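Local coordinates for hydrophilic protein, virA protein (Chromobacterium violaceum, PDB 3BO6), which is an effector of the phosphothreonine lyase family that probably removes phosphate from phosphothreonine by beta-elimination, as SpvC does, at residues V64-C75 against V107-D118. Numbering follows the deposited sequence.
Sequences VFMHAHRENPQC and VDSPIDKWKVTD
Arg70 and Asp112 form a salt bridge where strands 65-70 and 113-117 give way to loops, with NH1 of the arginine 2.8 Å from OD1 of the aspartate. The two flat groups stand almost perpendicular, 81° apart, and OD1 is met on its anti side. On the opposite face of the carboxylate plane, OD1 also accepts from the backbone N of Gln74, while OD2 turns its syn lone pair to Cys75 N at 2.9 Å. A carboxylate suits this place because its two oxygens can receive the turn's amides as well as the guanidinium; Lys139 adds a further salt bridge at OD2. With its chain stretched out, Arg70 reaches past Asp112 and sends both terminal nitrogens, NH1 and NH2, to the one oxygen Ser109 O, which lies in the guanidinium plane. Ser109 OG in turn accepts from Ile111 N, an ST turn that shapes the loop.

The antiparallel strands are joined by backbone bonds: Met66 pairs reciprocally with Val116 and Ala68 with Trp114, and Arg70 N donates to Asp112 O. The two strands are adjacent, in the middle of a seven-stranded antiparallel sheet, flanked by strands 55-59 and 134-137.

Side-chain packing differs on the two faces. On one, the small methyl CB of Ala68 sits over the six-membered ring of Trp114, 3.7 Å from its centroid, and Met66, bent along its chain, brings CE to 3.5 Å from Val116 CG1. On the face it shares with His67, the straight chain of Lys115 lays CE over the centre of the Phe65 ring and adds a cation-pi contact through NZ, 3.9 Å from the centroid. Lysine suits this place because its methylenes pack on the aromatic face while its ammonium can interact with the ring's pi electrons.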
loop_
_atom_site.group_PDB
_atom_site.type_symbol
_atom_site.label_atom_id
_atom_site.label_comp_id
_atom_site.label_asym_id
_atom_site.label_seq_id
_atom_site.Cartn_x
_atom_site.Cartn_y
_atom_site.Cartn_z
ATOM N N VAL A 64 -2.049 17.158 -4.174
ATOM C CA VAL A 64 -1.146 16.754 -5.232
ATOM C C VAL A 64 -1.175 15.242 -5.498
ATOM O O VAL A 64 -0.214 14.689 -5.987
ATOM C CB VAL A 64 0.294 17.244 -4.952
ATOM C CG1 VAL A 64 0.305 18.764 -4.768
ATOM C CG2 VAL A 64 0.886 16.554 -3.741
ATOM N N PHE A 65 -2.297 14.597 -5.209
ATOM C CA PHE A 65 -2.419 13.160 -5.481
ATOM C C PHE A 65 -3.617 12.885 -6.364
ATOM O O PHE A 65 -4.524 13.718 -6.501
ATOM C CB PHE A 65 -2.570 12.384 -4.169
ATOM C CG PHE A 65 -1.406 12.542 -3.213
ATOM C CD1 PHE A 65 -0.261 11.769 -3.345
ATOM C CD2 PHE A 65 -1.475 13.462 -2.171
ATOM C CE1 PHE A 65 0.813 11.913 -2.473
ATOM C CE2 PHE A 65 -0.412 13.601 -1.279
ATOM C CZ PHE A 65 0.729 12.831 -1.429
ATOM N N MET A 66 -3.599 11.719 -6.989
ATOM C CA MET A 66 -4.767 11.168 -7.660
ATOM C C MET A 66 -5.186 9.936 -6.872
ATOM O O MET A 66 -4.331 9.145 -6.449
ATOM C CB MET A 66 -4.471 10.821 -9.118
ATOM C CG MET A 66 -3.946 12.013 -9.893
ATOM S SD MET A 66 -2.243 11.768 -10.376
ATOM C CE MET A 66 -2.486 10.299 -11.342
ATOM N N HIS A 67 -6.484 9.782 -6.645
ATOM C CA HIS A 67 -6.990 8.803 -5.685
ATOM C C HIS A 67 -7.858 7.755 -6.364
ATOM O O HIS A 67 -8.615 8.059 -7.279
ATOM C CB HIS A 67 -7.852 9.508 -4.638
ATOM C CG HIS A 67 -7.192 10.688 -3.996
ATOM N ND1 HIS A 67 -6.561 10.606 -2.776
ATOM C CD2 HIS A 67 -7.065 11.974 -4.402
ATOM C CE1 HIS A 67 -6.074 11.791 -2.453
ATOM N NE2 HIS A 67 -6.367 12.638 -3.421
ATOM N N ALA A 68 -7.809 6.535 -5.838
ATOM C CA ALA A 68 -8.670 5.459 -6.274
ATOM C C ALA A 68 -9.218 4.764 -5.040
ATOM O O ALA A 68 -8.457 4.431 -4.123
ATOM C CB ALA A 68 -7.872 4.464 -7.115
ATOM N N HIS A 69 -10.520 4.499 -5.024
ATOM C CA HIS A 69 -11.096 3.703 -3.947
ATOM C C HIS A 69 -12.297 2.930 -4.446
ATOM O O HIS A 69 -13.089 3.449 -5.209
ATOM C CB HIS A 69 -11.444 4.532 -2.720
ATOM C CG HIS A 69 -12.603 5.446 -2.918
ATOM N ND1 HIS A 69 -12.459 6.737 -3.371
ATOM C CD2 HIS A 69 -13.929 5.260 -2.715
ATOM C CE1 HIS A 69 -13.648 7.310 -3.445
ATOM N NE2 HIS A 69 -14.556 6.435 -3.050
ATOM N N ARG A 70 -12.443 1.689 -4.004
ATOM C CA ARG A 70 -13.578 0.881 -4.426
ATOM C C ARG A 70 -14.897 1.483 -3.981
ATOM O O ARG A 70 -15.058 1.878 -2.825
ATOM C CB ARG A 70 -13.477 -0.523 -3.839
ATOM C CG ARG A 70 -12.446 -1.396 -4.511
ATOM C CD ARG A 70 -12.535 -2.820 -4.002
ATOM N NE ARG A 70 -11.800 -3.758 -4.844
ATOM C CZ ARG A 70 -10.799 -4.524 -4.415
ATOM N NH1 ARG A 70 -10.387 -4.445 -3.159
ATOM N NH2 ARG A 70 -10.200 -5.361 -5.256
ATOM N N GLU A 71 -15.848 1.545 -4.909
ATOM C CA GLU A 71 -17.196 1.948 -4.590
ATOM C C GLU A 71 -17.776 0.976 -3.573
ATOM O O GLU A 71 -18.489 1.381 -2.655
ATOM C CB GLU A 71 -18.022 1.971 -5.873
ATOM C CG GLU A 71 -19.453 2.385 -5.697
ATOM C CD GLU A 71 -20.163 2.453 -7.029
ATOM O OE1 GLU A 71 -19.626 3.081 -7.965
ATOM O OE2 GLU A 71 -21.242 1.872 -7.144
ATOM N N ASN A 72 -17.465 -0.306 -3.745
ATOM C CA ASN A 72 -17.882 -1.349 -2.803
ATOM C C ASN A 72 -16.647 -2.030 -2.213
ATOM O O ASN A 72 -16.045 -2.900 -2.847
ATOM C CB ASN A 72 -18.786 -2.382 -3.489
ATOM C CG ASN A 72 -20.169 -1.839 -3.774
ATOM O OD1 ASN A 72 -20.907 -1.487 -2.854
ATOM N ND2 ASN A 72 -20.525 -1.777 -5.044
ATOM N N PRO A 73 -16.253 -1.624 -1.000
ATOM C CA PRO A 73 -15.000 -2.156 -0.456
ATOM C C PRO A 73 -15.072 -3.653 -0.178
ATOM O O PRO A 73 -16.122 -4.171 0.210
ATOM C CB PRO A 73 -14.841 -1.394 0.865
ATOM C CG PRO A 73 -15.668 -0.165 0.709
ATOM C CD PRO A 73 -16.834 -0.579 -0.140
ATOM N N GLN A 74 -13.963 -4.347 -0.407
ATOM C CA GLN A 74 -13.856 -5.752 -0.044
ATOM C C GLN A 74 -13.491 -5.960 1.427
ATOM O O GLN A 74 -13.814 -6.995 2.004
ATOM C CB GLN A 74 -12.828 -6.443 -0.939
ATOM C CG GLN A 74 -13.295 -6.573 -2.374
ATOM C CD GLN A 74 -14.392 -7.600 -2.519
ATOM O OE1 GLN A 74 -15.446 -7.324 -3.084
ATOM N NE2 GLN A 74 -14.154 -8.793 -1.995
ATOM N N CYS A 75 -12.803 -4.989 2.021
ATOM C CA CYS A 75 -12.438 -5.076 3.437
ATOM C C CYS A 75 -13.445 -4.293 4.258
ATOM O O CYS A 75 -13.685 -3.109 3.999
ATOM C CB CYS A 75 -11.014 -4.556 3.672
ATOM S SG CYS A 75 -9.753 -5.628 2.951
ATOM N N VAL A 107 -9.691 -7.070 -9.677
ATOM C CA VAL A 107 -10.839 -7.552 -8.908
ATOM C C VAL A 107 -10.373 -8.353 -7.679
ATOM O O VAL A 107 -11.112 -8.518 -6.691
ATOM C CB VAL A 107 -11.752 -8.440 -9.785
ATOM C CG1 VAL A 107 -10.980 -9.645 -10.312
ATOM C CG2 VAL A 107 -12.976 -8.886 -9.007
ATOM N N ASP A 108 -9.145 -8.861 -7.744
ATOM C CA ASP A 108 -8.589 -9.692 -6.687
ATOM C C ASP A 108 -7.676 -8.936 -5.722
ATOM O O ASP A 108 -7.153 -9.522 -4.779
ATOM C CB ASP A 108 -7.821 -10.881 -7.294
ATOM C CG ASP A 108 -8.701 -11.787 -8.141
ATOM O OD1 ASP A 108 -9.852 -12.077 -7.738
ATOM O OD2 ASP A 108 -8.237 -12.200 -9.221
ATOM N N SER A 109 -7.482 -7.634 -5.948
ATOM C CA SER A 109 -6.593 -6.882 -5.081
ATOM C C SER A 109 -7.175 -6.783 -3.679
ATOM O O SER A 109 -8.371 -6.544 -3.523
ATOM C CB SER A 109 -6.394 -5.462 -5.604
ATOM O OG SER A 109 -5.733 -4.688 -4.602
ATOM N N PRO A 110 -6.327 -6.940 -2.648
ATOM C CA PRO A 110 -6.788 -6.760 -1.268
ATOM C C PRO A 110 -6.771 -5.299 -0.823
ATOM O O PRO A 110 -7.114 -5.053 0.323
ATOM C CB PRO A 110 -5.759 -7.553 -0.462
ATOM C CG PRO A 110 -4.506 -7.395 -1.236
ATOM C CD PRO A 110 -4.908 -7.322 -2.713
ATOM N N ILE A 111 -6.388 -4.366 -1.697
ATOM C CA ILE A 111 -6.271 -2.959 -1.346
ATOM C C ILE A 111 -7.474 -2.187 -1.897
ATOM O O ILE A 111 -7.615 -2.011 -3.111
ATOM C CB ILE A 111 -4.950 -2.357 -1.876
ATOM C CG1 ILE A 111 -3.740 -3.129 -1.306
ATOM C CG2 ILE A 111 -4.886 -0.832 -1.589
ATOM C CD1 ILE A 111 -3.638 -3.107 0.235
ATOM N N ASP A 112 -8.335 -1.717 -0.999
ATOM C CA ASP A 112 -9.537 -0.967 -1.378
ATOM C C ASP A 112 -9.269 0.479 -1.789
ATOM O O ASP A 112 -10.076 1.073 -2.494
ATOM C CB ASP A 112 -10.529 -0.924 -0.218
ATOM C CG ASP A 112 -11.273 -2.229 -0.011
ATOM O OD1 ASP A 112 -11.440 -3.026 -0.962
ATOM O OD2 ASP A 112 -11.752 -2.427 1.127
ATOM N N LYS A 113 -8.157 1.047 -1.333
ATOM C CA LYS A 113 -7.906 2.479 -1.470
ATOM C C LYS A 113 -6.423 2.753 -1.611
ATOM O O LYS A 113 -5.630 2.230 -0.827
ATOM C CB LYS A 113 -8.457 3.214 -0.239
ATOM C CG LYS A 113 -8.470 4.732 -0.372
ATOM C CD LYS A 113 -9.049 5.405 0.871
ATOM C CE LYS A 113 -7.960 5.704 1.889
ATOM N NZ LYS A 113 -8.273 6.919 2.706
ATOM N N TRP A 114 -6.056 3.590 -2.581
ATOM C CA TRP A 114 -4.660 3.970 -2.805
ATOM C C TRP A 114 -4.606 5.324 -3.513
ATOM O O TRP A 114 -5.634 5.814 -3.975
ATOM C CB TRP A 114 -3.907 2.864 -3.592
ATOM C CG TRP A 114 -4.547 2.418 -4.889
ATOM C CD1 TRP A 114 -5.393 1.365 -5.060
ATOM C CD2 TRP A 114 -4.367 3.011 -6.188
ATOM N NE1 TRP A 114 -5.767 1.271 -6.399
ATOM C CE2 TRP A 114 -5.145 2.269 -7.100
ATOM C CE3 TRP A 114 -3.629 4.098 -6.659
ATOM C CZ2 TRP A 114 -5.212 2.585 -8.458
ATOM C CZ3 TRP A 114 -3.692 4.409 -8.009
ATOM C CH2 TRP A 114 -4.483 3.663 -8.890
ATOM N N LYS A 115 -3.430 5.947 -3.544
ATOM C CA LYS A 115 -3.195 7.228 -4.282
ATOM C C LYS A 115 -1.785 7.170 -4.825
ATOM O O LYS A 115 -1.090 6.261 -4.482
ATOM C CB LYS A 115 -3.450 8.439 -3.393
ATOM C CG LYS A 115 -2.467 8.640 -2.272
ATOM C CD LYS A 115 -3.011 9.748 -1.372
ATOM C CE LYS A 115 -1.994 10.205 -0.368
ATOM N NZ LYS A 115 -2.641 11.238 0.516
ATOM N N VAL A 116 -1.615 7.974 -5.883
ATOM C CA VAL A 116 -0.356 8.190 -6.568
ATOM C C VAL A 116 -0.104 9.691 -6.685
ATOM O O VAL A 116 -1.030 10.469 -6.908
ATOM C CB VAL A 116 -0.329 7.494 -7.967
ATOM C CG1 VAL A 116 -1.365 8.096 -8.911
ATOM C CG2 VAL A 116 1.051 7.546 -8.570
ATOM N N THR A 117 1.145 10.106 -6.539
ATOM C CA THR A 117 1.414 11.521 -6.537
ATOM C C THR A 117 1.245 12.017 -7.967
ATOM O O THR A 117 1.594 11.319 -8.935
ATOM C CB THR A 117 2.912 11.663 -6.207
ATOM O OG1 THR A 117 3.158 11.097 -4.915
ATOM C CG2 THR A 117 3.379 13.138 -6.230
ATOM N N ASP A 118 0.717 13.229 -8.093
ATOM C CA ASP A 118 0.668 13.927 -9.371
ATOM C C ASP A 118 2.001 14.629 -9.577
ATOM O O ASP A 118 2.293 15.661 -8.942
ATOM C CB ASP A 118 -0.471 14.948 -9.366
ATOM C CG ASP A 118 -0.614 15.673 -10.705
ATOM O OD1 ASP A 118 0.327 15.604 -11.523
ATOM O OD2 ASP A 118 -1.666 16.298 -10.911
HETATM O O HOH W 1 -7.378 7.323 -2.124
#